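PDB 5WAB: putative beta-glucosidase from Bifidobacterium adolescentis, which hydrolyses beta-glucosides as a member of glycoside hydrolase family 3, and probably also cleaves the terminal alpha-L-arabinopyranosidic linkage of ginsenoside Rb2. Local coordinates for residues 135-140 with 188-193; 194-199 with 223-228; 104-109 with 149-154; 110-115 with 178-183; 72-77 with 123-128. All blocks are in the same frame, centred on the assembly; numbering follows the deposited sequence.

Interaction 1 (135-140 with 188-193); sequences EAVGIV and VKTAQP
Val-140 lays its CG1 methyl over one face of the Pro-193 pyrrolidine ring, the nearest thing to a flat surface in a contact without aromatic rings. The methyl stands almost squarely above the ring centre, with CG1 4.0 Å from Pro-193 CG and 3.9 Å from Pro-193 CA. Ile-187, Thr-150 and Leu-152 also pack on this proline. The amide of Gln-192, a truly planar group, is engaged elsewhere: its OE1 accepts from Glu-226 N and its NE2 donates to Gly-224 O, which leaves the interface to hydrocarbon.

A single methyl thus serves two partners, for Val-140 CG1 is also 3.7 Å from Ala-191 CB. With chi1 at 175°, CG1 extends opposite the backbone N toward the other segment, while CG2 turns toward Thr-150 and Pro-108. One turn earlier Val-137 brings CG2 to the same Ala-191 CB at 4.1 Å, and the alanine methyl rests against both valines. Thr-190 adds a looser touch at the margin, its CG2 4.4 Å from Val-137 CG2, and gives its hydroxyl to the carbonyl of His-186.

Ala-191 is where the chain leaves the helical conformation of 182-190 and heads for strand 195-198, so the valines of one barrel helix pack against the outgoing end of the next. Gln-144 reinforces the join by donating its NE2 to Gln-192 O. Since no hydrogen bond links 135-140 to 188-193 directly, this partly buried join rests on van der Waals contact between small aliphatic groups, while Thr-190 and Gln-192 spend their polar ends elsewhere.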
# COMPACT_ATOMS: atom_id res chain seq x y z
N GLU A 135 2.43 0.18 7.40
CA GLU A 135 1.45 -0.89 7.18
C GLU A 135 2.09 -2.11 6.54
O GLU A 135 2.03 -3.22 7.08
CB GLU A 135 0.30 -0.38 6.32
CG GLU A 135 -0.69 0.48 7.07
CD GLU A 135 -1.89 0.82 6.23
OE1 GLU A 135 -1.70 1.15 5.03
OE2 GLU A 135 -3.02 0.75 6.75
N ALA A 136 2.72 -1.92 5.37
CA ALA A 136 3.21 -3.06 4.61
C ALA A 136 4.35 -3.80 5.30
O ALA A 136 4.64 -4.94 4.93
CB ALA A 136 3.66 -2.60 3.22
N VAL A 137 4.98 -3.18 6.31
CA VAL A 137 6.03 -3.86 7.05
C VAL A 137 5.49 -5.11 7.73
O VAL A 137 6.24 -6.06 7.98
CB VAL A 137 6.68 -2.90 8.07
CG1 VAL A 137 5.67 -2.49 9.13
CG2 VAL A 137 7.92 -3.52 8.72
N GLY A 138 4.19 -5.13 8.03
CA GLY A 138 3.60 -6.32 8.63
C GLY A 138 3.70 -7.54 7.74
O GLY A 138 3.84 -8.66 8.24
N ILE A 139 3.64 -7.35 6.42
CA ILE A 139 3.79 -8.47 5.50
C ILE A 139 5.21 -9.03 5.56
O ILE A 139 5.41 -10.24 5.64
CB ILE A 139 3.41 -8.05 4.06
CG1 ILE A 139 1.94 -7.66 4.00
CG2 ILE A 139 3.67 -9.17 3.09
CD1 ILE A 139 0.99 -8.79 4.35
N VAL A 140 6.21 -8.14 5.52
CA VAL A 140 7.61 -8.59 5.55
C VAL A 140 7.93 -9.28 6.87
O VAL A 140 8.45 -10.40 6.89
CB VAL A 140 8.55 -7.40 5.30
CG1 VAL A 140 9.99 -7.82 5.45
CG2 VAL A 140 8.30 -6.80 3.91
N VAL A 188 13.05 -1.62 5.03
CA VAL A 188 14.42 -2.14 4.98
C VAL A 188 15.09 -2.00 6.34
O VAL A 188 15.82 -2.89 6.79
CB VAL A 188 15.23 -1.44 3.88
CG1 VAL A 188 16.72 -1.61 4.11
CG2 VAL A 188 14.85 -1.97 2.50
N LYS A 189 14.88 -0.86 7.00
CA LYS A 189 15.54 -0.64 8.29
C LYS A 189 14.81 -1.34 9.43
O LYS A 189 15.45 -1.84 10.36
CB LYS A 189 15.66 0.86 8.55
CG LYS A 189 16.70 1.54 7.68
CD LYS A 189 16.72 3.03 7.93
CE LYS A 189 17.86 3.68 7.16
NZ LYS A 189 17.79 5.17 7.23
N THR A 190 13.47 -1.39 9.40
CA THR A 190 12.75 -1.97 10.53
C THR A 190 12.72 -3.49 10.42
O THR A 190 13.10 -4.19 11.36
CB THR A 190 11.34 -1.41 10.61
OG1 THR A 190 11.43 0.01 10.75
CG2 THR A 190 10.60 -2.01 11.83
N ALA A 191 12.28 -4.00 9.28
CA ALA A 191 12.44 -5.41 9.04
C ALA A 191 13.67 -5.49 8.14
O ALA A 191 14.47 -4.56 8.12
CB ALA A 191 11.17 -6.00 8.41
N GLN A 192 13.80 -6.53 7.38
CA GLN A 192 14.96 -6.65 6.51
C GLN A 192 14.54 -7.65 5.47
O GLN A 192 14.78 -8.86 5.63
CB GLN A 192 16.22 -7.09 7.26
CG GLN A 192 17.04 -5.96 7.91
CD GLN A 192 17.92 -5.19 6.91
OE1 GLN A 192 18.14 -5.64 5.78
NE2 GLN A 192 18.41 -4.03 7.32
N PRO A 193 13.89 -7.20 4.40
CA PRO A 193 13.35 -8.16 3.43
C PRO A 193 14.48 -8.95 2.80
O PRO A 193 15.50 -8.38 2.39
CB PRO A 193 12.62 -7.28 2.41
CG PRO A 193 12.53 -5.92 3.05
CD PRO A 193 13.70 -5.81 3.97

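Interaction 2 (194-199 with 223-228); sequences WTIMCS and WGYEGI
Thr-195 and Ile-228 form a parallel beta bridge between neighbouring strands of the TIM-barrel-like domain, 195-198 and 228-230, which are joined in a beta-alpha-beta connection through helix 212-222. Two backbone bonds straddle Thr-195. Ile-228 N donates to Trp-194 O over 3.2 Å, approaching from well above the carbonyl plane, and Ile-196 N donates to Ile-228 O at 2.7 Å with a moderately bent N-H...O angle of 140°. Thr-195 CA adds a C-H...O contact to the same Ile-228 oxygen.

The hydroxyl of Thr-195 gives a second, weak bond to Trp-194 O, so that carbonyl receives two donors. At the other end of the residue, Trp-194 N donates to Gln-144 OE1. Beyond the bridge, Ile-196 and Cys-198 continue the pairing through backbone bonds with Met-230, and on the strand's other edge Met-197 bonds to Leu-152 of strand 149-155.

The phenol of Tyr-225 reaches in beside these bonds. Its oxygen is hydrogen-bonded to Pro-193 O; its approach to Ile-228 O is so short that its exact geometry is doubtful. Despite being only 3.2 Å from Tyr-225 OH, Ile-196 N is not bonded to it, because its hydrogen is directed to Ile-228 O.

With chi1 of 177°, the tyrosine ring swings away from its own backbone N and meets Ile-196 coming from the opposite direction. The isoleucine CD1 lies 3.5 Å from the ring centroid, a CH-pi contact over the face. Over the opposite face the chain curls back until Gly-227 N stands 3.4 Å from the Tyr-225 ring plane, over its centre.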
# COMPACT_ATOMS: atom_id res chain seq x y z
N TRP A 194 14.32 -10.26 2.75
CA TRP A 194 15.39 -11.08 2.21
C TRP A 194 15.58 -10.84 0.71
O TRP A 194 16.62 -11.21 0.17
CB TRP A 194 15.13 -12.55 2.54
CG TRP A 194 15.07 -12.80 4.04
CD1 TRP A 194 15.45 -11.94 5.03
CD2 TRP A 194 14.62 -13.99 4.71
NE1 TRP A 194 15.26 -12.51 6.27
CE2 TRP A 194 14.76 -13.77 6.10
CE3 TRP A 194 14.13 -15.23 4.27
CZ2 TRP A 194 14.41 -14.73 7.05
CZ3 TRP A 194 13.79 -16.18 5.21
CH2 TRP A 194 13.93 -15.92 6.59
N THR A 195 14.61 -10.20 0.06
CA THR A 195 14.63 -9.98 -1.38
C THR A 195 13.92 -8.66 -1.68
O THR A 195 12.96 -8.29 -0.99
CB THR A 195 13.97 -11.16 -2.10
OG1 THR A 195 14.82 -12.31 -2.01
CG2 THR A 195 13.72 -10.85 -3.56
N ILE A 196 14.43 -7.94 -2.67
CA ILE A 196 13.79 -6.73 -3.19
C ILE A 196 13.69 -6.88 -4.70
O ILE A 196 14.60 -7.40 -5.34
CB ILE A 196 14.59 -5.47 -2.81
CG1 ILE A 196 14.44 -5.17 -1.32
CG2 ILE A 196 14.16 -4.26 -3.66
CD1 ILE A 196 15.11 -3.89 -0.89
N MET A 197 12.56 -6.44 -5.26
CA MET A 197 12.36 -6.44 -6.71
C MET A 197 12.44 -5.01 -7.23
O MET A 197 11.70 -4.14 -6.76
CB MET A 197 11.01 -7.06 -7.09
CG MET A 197 10.78 -7.09 -8.59
SD MET A 197 9.25 -7.91 -9.07
CE MET A 197 9.26 -9.32 -7.97
N CYS A 198 13.32 -4.78 -8.19
CA CYS A 198 13.42 -3.47 -8.80
C CYS A 198 12.31 -3.29 -9.83
O CYS A 198 11.70 -4.25 -10.30
CB CYS A 198 14.79 -3.28 -9.45
SG CYS A 198 14.91 -3.98 -11.12
N SER A 199 12.06 -2.03 -10.18
CA SER A 199 10.99 -1.69 -11.11
C SER A 199 11.48 -1.73 -12.56
O SER A 199 12.68 -1.72 -12.84
CB SER A 199 10.43 -0.30 -10.79
OG SER A 199 11.44 0.68 -10.88
N TRP A 223 21.18 2.88 3.69
CA TRP A 223 20.12 2.28 4.49
C TRP A 223 20.53 0.98 5.19
O TRP A 223 19.84 0.56 6.13
CB TRP A 223 18.89 2.00 3.62
CG TRP A 223 18.23 3.21 3.03
CD1 TRP A 223 18.51 4.52 3.29
CD2 TRP A 223 17.16 3.22 2.08
NE1 TRP A 223 17.68 5.34 2.57
CE2 TRP A 223 16.84 4.56 1.81
CE3 TRP A 223 16.43 2.21 1.43
CZ2 TRP A 223 15.83 4.93 0.91
CZ3 TRP A 223 15.43 2.58 0.53
CH2 TRP A 223 15.14 3.93 0.29
N GLY A 224 21.61 0.33 4.76
CA GLY A 224 22.01 -0.92 5.37
C GLY A 224 21.19 -2.13 4.96
O GLY A 224 21.00 -3.04 5.77
N TYR A 225 20.70 -2.16 3.73
CA TYR A 225 19.97 -3.33 3.24
C TYR A 225 20.91 -4.53 3.15
O TYR A 225 21.97 -4.45 2.53
CB TYR A 225 19.35 -3.04 1.88
CG TYR A 225 18.63 -4.22 1.26
CD1 TYR A 225 17.56 -4.82 1.91
CD2 TYR A 225 19.01 -4.72 0.03
CE1 TYR A 225 16.90 -5.89 1.35
CE2 TYR A 225 18.36 -5.78 -0.54
CZ TYR A 225 17.31 -6.37 0.12
OH TYR A 225 16.66 -7.44 -0.45
N GLU A 226 20.51 -5.63 3.78
CA GLU A 226 21.36 -6.81 3.85
C GLU A 226 20.97 -7.90 2.86
O GLU A 226 21.67 -8.91 2.76
CB GLU A 226 21.31 -7.38 5.28
CG GLU A 226 21.76 -6.42 6.35
CD GLU A 226 21.54 -6.97 7.75
OE1 GLU A 226 20.71 -7.89 7.91
OE2 GLU A 226 22.21 -6.48 8.69
N GLY A 227 19.89 -7.71 2.12
CA GLY A 227 19.31 -8.75 1.30
C GLY A 227 19.72 -8.69 -0.15
O GLY A 227 20.74 -8.09 -0.51
N ILE A 228 18.88 -9.28 -0.99
CA ILE A 228 19.13 -9.45 -2.42
C ILE A 228 18.21 -8.54 -3.21
O ILE A 228 17.10 -8.20 -2.76
CB ILE A 228 18.89 -10.93 -2.78
CG1 ILE A 228 20.01 -11.79 -2.21
CG2 ILE A 228 18.69 -11.15 -4.26
CD1 ILE A 228 21.33 -11.11 -2.26

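Interaction 3 (104-109 with 149-154)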
# COMPACT_ATOMS: atom_id res chain seq x y z
N VAL A 104 10.30 -17.79 -1.44
CA VAL A 104 10.09 -16.35 -1.46
C VAL A 104 8.74 -16.07 -2.09
O VAL A 104 8.42 -16.61 -3.15
CB VAL A 104 11.20 -15.62 -2.24
CG1 VAL A 104 11.01 -14.12 -2.15
CG2 VAL A 104 12.58 -16.03 -1.74
N ILE A 105 7.93 -15.25 -1.42
CA ILE A 105 6.66 -14.79 -1.96
C ILE A 105 6.84 -13.34 -2.41
O ILE A 105 7.38 -12.52 -1.66
CB ILE A 105 5.53 -14.94 -0.92
CG1 ILE A 105 4.17 -14.58 -1.52
CG2 ILE A 105 5.80 -14.15 0.36
CD1 ILE A 105 3.01 -15.13 -0.73
N LEU A 106 6.41 -13.04 -3.63
CA LEU A 106 6.81 -11.81 -4.32
C LEU A 106 5.89 -10.66 -3.93
O LEU A 106 4.99 -10.24 -4.67
CB LEU A 106 6.84 -12.02 -5.83
CG LEU A 106 7.82 -13.10 -6.30
CD1 LEU A 106 7.76 -13.29 -7.81
CD2 LEU A 106 9.23 -12.75 -5.85
N GLY A 107 6.15 -10.10 -2.76
CA GLY A 107 5.40 -8.98 -2.26
C GLY A 107 5.99 -8.53 -0.94
O GLY A 107 6.94 -9.14 -0.43
N PRO A 108 5.44 -7.46 -0.35
CA PRO A 108 4.34 -6.66 -0.90
C PRO A 108 4.83 -5.51 -1.79
O PRO A 108 6.03 -5.23 -1.85
CB PRO A 108 3.66 -6.13 0.35
CG PRO A 108 4.81 -5.92 1.32
CD PRO A 108 5.83 -7.00 1.00
N GLY A 109 3.89 -4.87 -2.50
CA GLY A 109 4.20 -3.70 -3.31
C GLY A 109 3.86 -2.45 -2.52
O GLY A 109 2.79 -2.35 -1.93
N GLY A 149 10.93 -16.03 2.71
CA GLY A 149 11.31 -14.72 2.24
C GLY A 149 10.18 -13.97 1.56
O GLY A 149 9.22 -14.55 1.05
N THR A 150 10.29 -12.64 1.56
CA THR A 150 9.40 -11.74 0.84
C THR A 150 10.20 -11.01 -0.23
O THR A 150 11.41 -11.19 -0.36
CB THR A 150 8.72 -10.73 1.76
OG1 THR A 150 9.71 -9.84 2.31
CG2 THR A 150 8.00 -11.43 2.88
N SER A 151 9.51 -10.15 -0.98
CA SER A 151 10.15 -9.36 -2.03
C SER A 151 9.50 -7.97 -2.06
O SER A 151 8.50 -7.75 -2.76
CB SER A 151 10.05 -10.08 -3.37
OG SER A 151 10.93 -9.51 -4.33
N LEU A 152 10.05 -7.05 -1.28
CA LEU A 152 9.64 -5.65 -1.34
C LEU A 152 9.74 -5.16 -2.78
O LEU A 152 10.82 -5.15 -3.37
CB LEU A 152 10.53 -4.81 -0.43
CG LEU A 152 10.07 -3.40 -0.07
CD1 LEU A 152 8.69 -3.46 0.57
CD2 LEU A 152 11.08 -2.76 0.87
N LYS A 153 8.60 -4.79 -3.36
CA LYS A 153 8.41 -4.85 -4.81
C LYS A 153 8.43 -3.48 -5.47
O LYS A 153 7.79 -2.53 -5.01
CB LYS A 153 7.11 -5.58 -5.14
CG LYS A 153 7.28 -6.65 -6.18
CD LYS A 153 6.11 -7.62 -6.22
CE LYS A 153 4.83 -6.97 -6.67
NZ LYS A 153 3.79 -8.00 -6.90
N HIS A 154 9.17 -3.43 -6.59
CA HIS A 154 9.22 -2.34 -7.58
C HIS A 154 9.93 -1.11 -7.04
O HIS A 154 9.35 -0.02 -6.96
CB HIS A 154 7.83 -2.01 -8.09
CG HIS A 154 7.06 -3.21 -8.52
ND1 HIS A 154 5.68 -3.29 -8.43
CD2 HIS A 154 7.47 -4.40 -9.02
CE1 HIS A 154 5.28 -4.47 -8.87
NE2 HIS A 154 6.35 -5.16 -9.23
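Ser-151 N donates to Gly-107 O at 2.8 Å, the middle of three backbone bonds that zip the two segments together. Before it Ile-105 N reaches Gly-149 O at 2.9 Å; after it Lys-153 N meets Pro-108 O over 3.0 Å. The spacing is irregular because segment 104-109 breaks from ideal strand geometry: Leu-106 centres an inverse gamma turn closed by Gly-107 N and Ile-105 O, and the peptide before Pro-108 is cis.

Side chains fill in around this backbone. Leu-106 CD2 lies 3.7 Å from Ser-151 CB, while Thr-150 CB backs onto the Gly-107 carbonyl oxygen at 3.2 Å. The Lys-153 chain runs past Leu-106 O, its CD 3.2 Å away, and the bend at chi3 (66°) turns NZ toward Glu-123, with which it forms a salt bridge; its bond to Leu-106 O is weak. Tyr-124 OH holds His-154 ND1, and His-154 NE2 hydrogen-bonds a glycerol, probably from the crystallisation liquor, to which Lys-153 NZ is weakly bonded; such molecules often mark pockets.

Strand 149-155 is flanked by strand 102-106 and strand 195-198 in the parallel barrel sheet. Helix 129-144 covers Thr-150 and Pro-108, whereas Val-104 and Leu-106 also pack on Ile-42 of strand 41-44.

Interaction 4 (110-115 with 178-183); sequences VNIKRN and EIYFPA
Ile-112 overlaps both Ile-179 and Tyr-180, crossing each at about a right angle. Its CB is 3.8 Å from Tyr-180 CD1, its CG2 meets Ile-179 CG2 at 3.9 Å, and its CG1, set beside the backbone N by a chi1 of -65°, leans on the Ile-179 carbonyl oxygen. Ile-179 in turn lays CG2 over the centre of the Tyr-180 ring, 3.6 Å above its plane, so the three side chains interlock.

Further along, the extended chain of Arg-114 passes the phenol, with CD 3.5 Å from Tyr-180 OH and the guanidinium plane 54° from the ring. Its charge is used elsewhere: NE forms a salt bridge with Glu-522, NH2 bonds to Asn-510 O, and Tyr-520 provides a cation-pi partner. Trading Tyr-180 for a glycine would probably leave Ile-112 and Ile-179 facing a gap and deprive the Arg-114 methylenes of the phenol beside them.

At the opposite end Val-110 CB approaches Ala-183 CB at 4.3 Å, and a water donates to both Val-110 O (2.8 Å) and Tyr-180 O (3.0 Å). No direct hydrogen bond joins the segments: apolar packing bears the contact, and a bridging water supplies both backbone acceptors with a donor.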
# COMPACT_ATOMS: atom_id res chain seq x y z
N VAL A 110 4.81 -1.52 -2.48
CA VAL A 110 4.68 -0.33 -1.65
C VAL A 110 4.83 0.96 -2.47
O VAL A 110 5.08 2.02 -1.91
CB VAL A 110 5.67 -0.35 -0.46
CG1 VAL A 110 5.39 -1.53 0.43
CG2 VAL A 110 7.11 -0.39 -0.94
N ASN A 111 4.68 0.88 -3.79
CA ASN A 111 4.79 2.08 -4.61
C ASN A 111 3.73 3.11 -4.23
O ASN A 111 2.59 2.76 -3.92
CB ASN A 111 4.67 1.74 -6.09
CG ASN A 111 5.80 0.86 -6.58
OD1 ASN A 111 5.59 -0.29 -6.95
ND2 ASN A 111 7.01 1.40 -6.59
N ILE A 112 4.14 4.37 -4.23
CA ILE A 112 3.23 5.47 -3.90
C ILE A 112 2.16 5.59 -4.97
O ILE A 112 2.46 5.53 -6.18
CB ILE A 112 4.02 6.77 -3.74
CG1 ILE A 112 4.97 6.68 -2.55
CG2 ILE A 112 3.08 7.96 -3.60
CD1 ILE A 112 4.27 6.38 -1.24
N LYS A 113 0.91 5.74 -4.54
CA LYS A 113 -0.20 6.02 -5.46
C LYS A 113 -0.16 7.51 -5.77
O LYS A 113 -0.87 8.33 -5.18
CB LYS A 113 -1.52 5.59 -4.84
CG LYS A 113 -1.51 4.14 -4.44
CD LYS A 113 -2.83 3.65 -3.91
CE LYS A 113 -2.64 2.25 -3.35
NZ LYS A 113 -3.87 1.58 -2.86
N ARG A 114 0.74 7.87 -6.69
CA ARG A 114 0.86 9.26 -7.13
C ARG A 114 -0.44 9.76 -7.72
O ARG A 114 -0.90 10.86 -7.40
CB ARG A 114 2.00 9.39 -8.14
CG ARG A 114 2.01 10.68 -8.93
CD ARG A 114 3.22 10.70 -9.85
NE ARG A 114 3.40 11.97 -10.54
CZ ARG A 114 3.20 12.14 -11.85
NH1 ARG A 114 2.82 11.11 -12.59
NH2 ARG A 114 3.38 13.33 -12.40
N ASN A 115 -1.06 8.95 -8.57
CA ASN A 115 -2.32 9.27 -9.22
C ASN A 115 -3.25 8.07 -9.09
O ASN A 115 -2.84 6.94 -9.39
CB ASN A 115 -2.09 9.63 -10.68
CG ASN A 115 -3.35 10.09 -11.37
OD1 ASN A 115 -4.29 9.31 -11.54
ND2 ASN A 115 -3.38 11.35 -11.78
N GLU A 178 11.52 12.07 0.02
CA GLU A 178 10.41 12.27 0.95
C GLU A 178 9.15 11.50 0.58
O GLU A 178 8.34 11.20 1.47
CB GLU A 178 10.06 13.76 1.08
CG GLU A 178 11.17 14.63 1.63
CD GLU A 178 10.69 16.02 2.01
OE1 GLU A 178 9.48 16.17 2.29
OE2 GLU A 178 11.51 16.97 1.99
N ILE A 179 8.93 11.19 -0.70
CA ILE A 179 7.70 10.55 -1.16
C ILE A 179 7.92 9.09 -1.52
O ILE A 179 7.28 8.20 -0.96
CB ILE A 179 7.07 11.33 -2.34
CG1 ILE A 179 6.85 12.80 -1.98
CG2 ILE A 179 5.77 10.65 -2.77
CD1 ILE A 179 5.92 13.04 -0.80
N TYR A 180 8.81 8.82 -2.47
CA TYR A 180 8.88 7.49 -3.08
C TYR A 180 9.86 6.55 -2.40
O TYR A 180 9.78 5.34 -2.62
CB TYR A 180 9.23 7.64 -4.57
CG TYR A 180 8.24 8.54 -5.27
CD1 TYR A 180 7.01 8.05 -5.71
CD2 TYR A 180 8.49 9.90 -5.43
CE1 TYR A 180 6.09 8.86 -6.31
CE2 TYR A 180 7.56 10.73 -6.05
CZ TYR A 180 6.36 10.20 -6.48
OH TYR A 180 5.42 11.01 -7.09
N PHE A 181 10.73 7.06 -1.53
CA PHE A 181 11.69 6.23 -0.81
C PHE A 181 11.24 5.83 0.59
O PHE A 181 11.46 4.67 0.97
CB PHE A 181 13.05 6.95 -0.72
CG PHE A 181 13.88 6.85 -1.97
CD1 PHE A 181 13.47 6.07 -3.04
CD2 PHE A 181 15.06 7.57 -2.09
CE1 PHE A 181 14.23 5.98 -4.20
CE2 PHE A 181 15.83 7.49 -3.25
CZ PHE A 181 15.41 6.70 -4.30
N PRO A 182 10.65 6.72 1.41
CA PRO A 182 10.50 6.41 2.85
C PRO A 182 9.81 5.09 3.16
O PRO A 182 10.16 4.47 4.17
CB PRO A 182 9.69 7.60 3.37
CG PRO A 182 10.09 8.71 2.51
CD PRO A 182 10.21 8.11 1.13
N ALA A 183 8.84 4.66 2.36
CA ALA A 183 8.21 3.36 2.61
C ALA A 183 9.20 2.22 2.40
O ALA A 183 9.26 1.29 3.21
CB ALA A 183 6.99 3.18 1.70
O HOH W 1 7.32 3.71 -2.07

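Interaction 5 (72-77 with 123-128)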
# COMPACT_ATOMS: atom_id res chain seq x y z
N PRO A 72 -7.44 -9.95 1.23
CA PRO A 72 -7.83 -8.70 0.57
C PRO A 72 -6.62 -8.01 -0.02
O PRO A 72 -5.57 -7.93 0.64
CB PRO A 72 -8.46 -7.88 1.70
CG PRO A 72 -7.97 -8.50 2.96
CD PRO A 72 -7.85 -9.96 2.64
N PRO A 73 -6.70 -7.56 -1.27
CA PRO A 73 -5.63 -6.75 -1.84
C PRO A 73 -5.35 -5.52 -1.00
O PRO A 73 -6.20 -5.04 -0.25
CB PRO A 73 -6.16 -6.37 -3.22
CG PRO A 73 -7.07 -7.51 -3.58
CD PRO A 73 -7.71 -7.93 -2.28
N ALA A 74 -4.13 -5.00 -1.15
CA ALA A 74 -3.66 -3.94 -0.27
C ALA A 74 -4.53 -2.68 -0.33
O ALA A 74 -4.65 -1.97 0.67
CB ALA A 74 -2.20 -3.61 -0.60
N ALA A 75 -5.14 -2.40 -1.49
CA ALA A 75 -6.02 -1.23 -1.59
C ALA A 75 -7.15 -1.31 -0.58
O ALA A 75 -7.70 -0.27 -0.18
CB ALA A 75 -6.58 -1.10 -3.00
N GLY A 76 -7.54 -2.52 -0.19
CA GLY A 76 -8.52 -2.71 0.86
C GLY A 76 -7.86 -2.79 2.22
O GLY A 76 -8.26 -2.09 3.15
N LEU A 77 -6.84 -3.65 2.35
CA LEU A 77 -6.22 -3.88 3.65
C LEU A 77 -5.58 -2.63 4.22
O LEU A 77 -5.46 -2.50 5.44
CB LEU A 77 -5.19 -5.01 3.56
CG LEU A 77 -4.72 -5.60 4.89
CD1 LEU A 77 -5.92 -6.01 5.73
CD2 LEU A 77 -3.83 -6.81 4.66
N GLU A 123 -2.91 -3.14 -5.72
CA GLU A 123 -1.86 -3.95 -5.13
C GLU A 123 -0.93 -3.15 -4.24
O GLU A 123 -0.04 -3.73 -3.60
CB GLU A 123 -1.06 -4.61 -6.27
CG GLU A 123 -0.16 -5.79 -5.96
CD GLU A 123 0.37 -6.41 -7.24
OE1 GLU A 123 -0.19 -6.10 -8.31
OE2 GLU A 123 1.35 -7.19 -7.20
N TYR A 124 -1.12 -1.83 -4.14
CA TYR A 124 -0.31 -0.94 -3.31
C TYR A 124 -1.13 -0.44 -2.12
O TYR A 124 -2.33 -0.72 -2.00
CB TYR A 124 0.25 0.23 -4.12
CG TYR A 124 1.05 -0.20 -5.34
CD1 TYR A 124 1.73 -1.41 -5.35
CD2 TYR A 124 1.12 0.61 -6.47
CE1 TYR A 124 2.45 -1.80 -6.45
CE2 TYR A 124 1.85 0.22 -7.57
CZ TYR A 124 2.51 -0.98 -7.55
OH TYR A 124 3.23 -1.37 -8.65
N TRP A 125 -0.49 0.33 -1.25
CA TRP A 125 -1.05 0.62 0.07
C TRP A 125 -1.61 2.04 0.21
O TRP A 125 -2.75 2.20 0.66
CB TRP A 125 0.00 0.33 1.15
CG TRP A 125 0.29 -1.14 1.25
CD1 TRP A 125 1.13 -1.86 0.45
CD2 TRP A 125 -0.24 -2.06 2.21
NE1 TRP A 125 1.14 -3.17 0.84
CE2 TRP A 125 0.31 -3.33 1.91
CE3 TRP A 125 -1.13 -1.95 3.28
CZ2 TRP A 125 0.01 -4.47 2.66
CZ3 TRP A 125 -1.44 -3.08 4.01
CH2 TRP A 125 -0.87 -4.32 3.70
N SER A 126 -0.85 3.08 -0.13
CA SER A 126 -1.33 4.43 0.17
C SER A 126 -0.70 5.44 -0.78
O SER A 126 0.23 5.13 -1.53
CB SER A 126 -1.04 4.82 1.63
OG SER A 126 -1.40 6.16 1.89
N GLU A 127 -1.25 6.65 -0.74
CA GLU A 127 -0.61 7.82 -1.33
C GLU A 127 0.41 8.44 -0.39
O GLU A 127 1.15 9.34 -0.81
CB GLU A 127 -1.66 8.87 -1.68
CG GLU A 127 -2.25 9.58 -0.46
CD GLU A 127 -3.49 10.41 -0.77
OE1 GLU A 127 -4.31 9.97 -1.59
OE2 GLU A 127 -3.62 11.51 -0.19
N ASP A 128 0.45 8.01 0.87
CA ASP A 128 1.33 8.60 1.87
C ASP A 128 2.48 7.66 2.17
O ASP A 128 2.24 6.46 2.38
CB ASP A 128 0.56 8.90 3.15
CG ASP A 128 1.44 9.53 4.21
OD1 ASP A 128 1.77 10.72 4.04
OD2 ASP A 128 1.81 8.84 5.19
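Trp-125 sets CG anti to its carbonyl carbon (chi1 -68°) and turns its indole across the chain (chi2 81°), which brings the ring under the methyl of Ala-74. The CB of Ala-74 stands 3.6 Å from the centroid of the five-membered ring, only 11° off the normal, a CH-pi contact over the face. That methyl is also close to the peptide that leads into Trp-125, 3.2 Å from Tyr-124 O. Leu-77 lies alongside the indole, pointing the same way, with CD2 4.0 Å from Trp-125 CH2.

Replacing Trp-125 with an alanine is likely to leave Ala-74 and Leu-77 facing a gap where the indole now lies, which Ala-136 and Ile-139 of helix 129-144 also border.

Pro-73 occupies the N-cap of the short helix 74-77, its carbonyl accepting from Gly-76 N and Leu-77 N; in the other segment Ser-126 OG takes Asp-128 N at 2.8 Å in an ST turn. Glu-123 OE1 forms a salt bridge with Arg-120. Segment 123-128 belongs to the long loop from strand 102-106 to helix 129-144; loops after the strands line the pocket in TIM-barrel glycosidases, which fits the Glu-123 side chain lying about 5 Å from a bound glycerol.

From the N terminus, interaction 5 closes first, bringing the loop at 123-128 back to the short helix 74-77. Before it does so, interactions 3 and 4 have opened at 104-109 and 110-115, and both cross it. Interaction 1 opens at 135-140, after interaction 5 has closed, and crosses interactions 3 and 4, which end at 149-154 and 178-183 and cross each other. None of the five nests within another. Interaction 2 follows in series once interaction 1 closes at 188-193. Together they tie adjacent barrel strands (2 and 3) and neighbouring helices (1), and fasten the long loop between strand 102-106 and helix 129-144 to helices 173-180 and 182-190 (4) and to helix 74-77 (5).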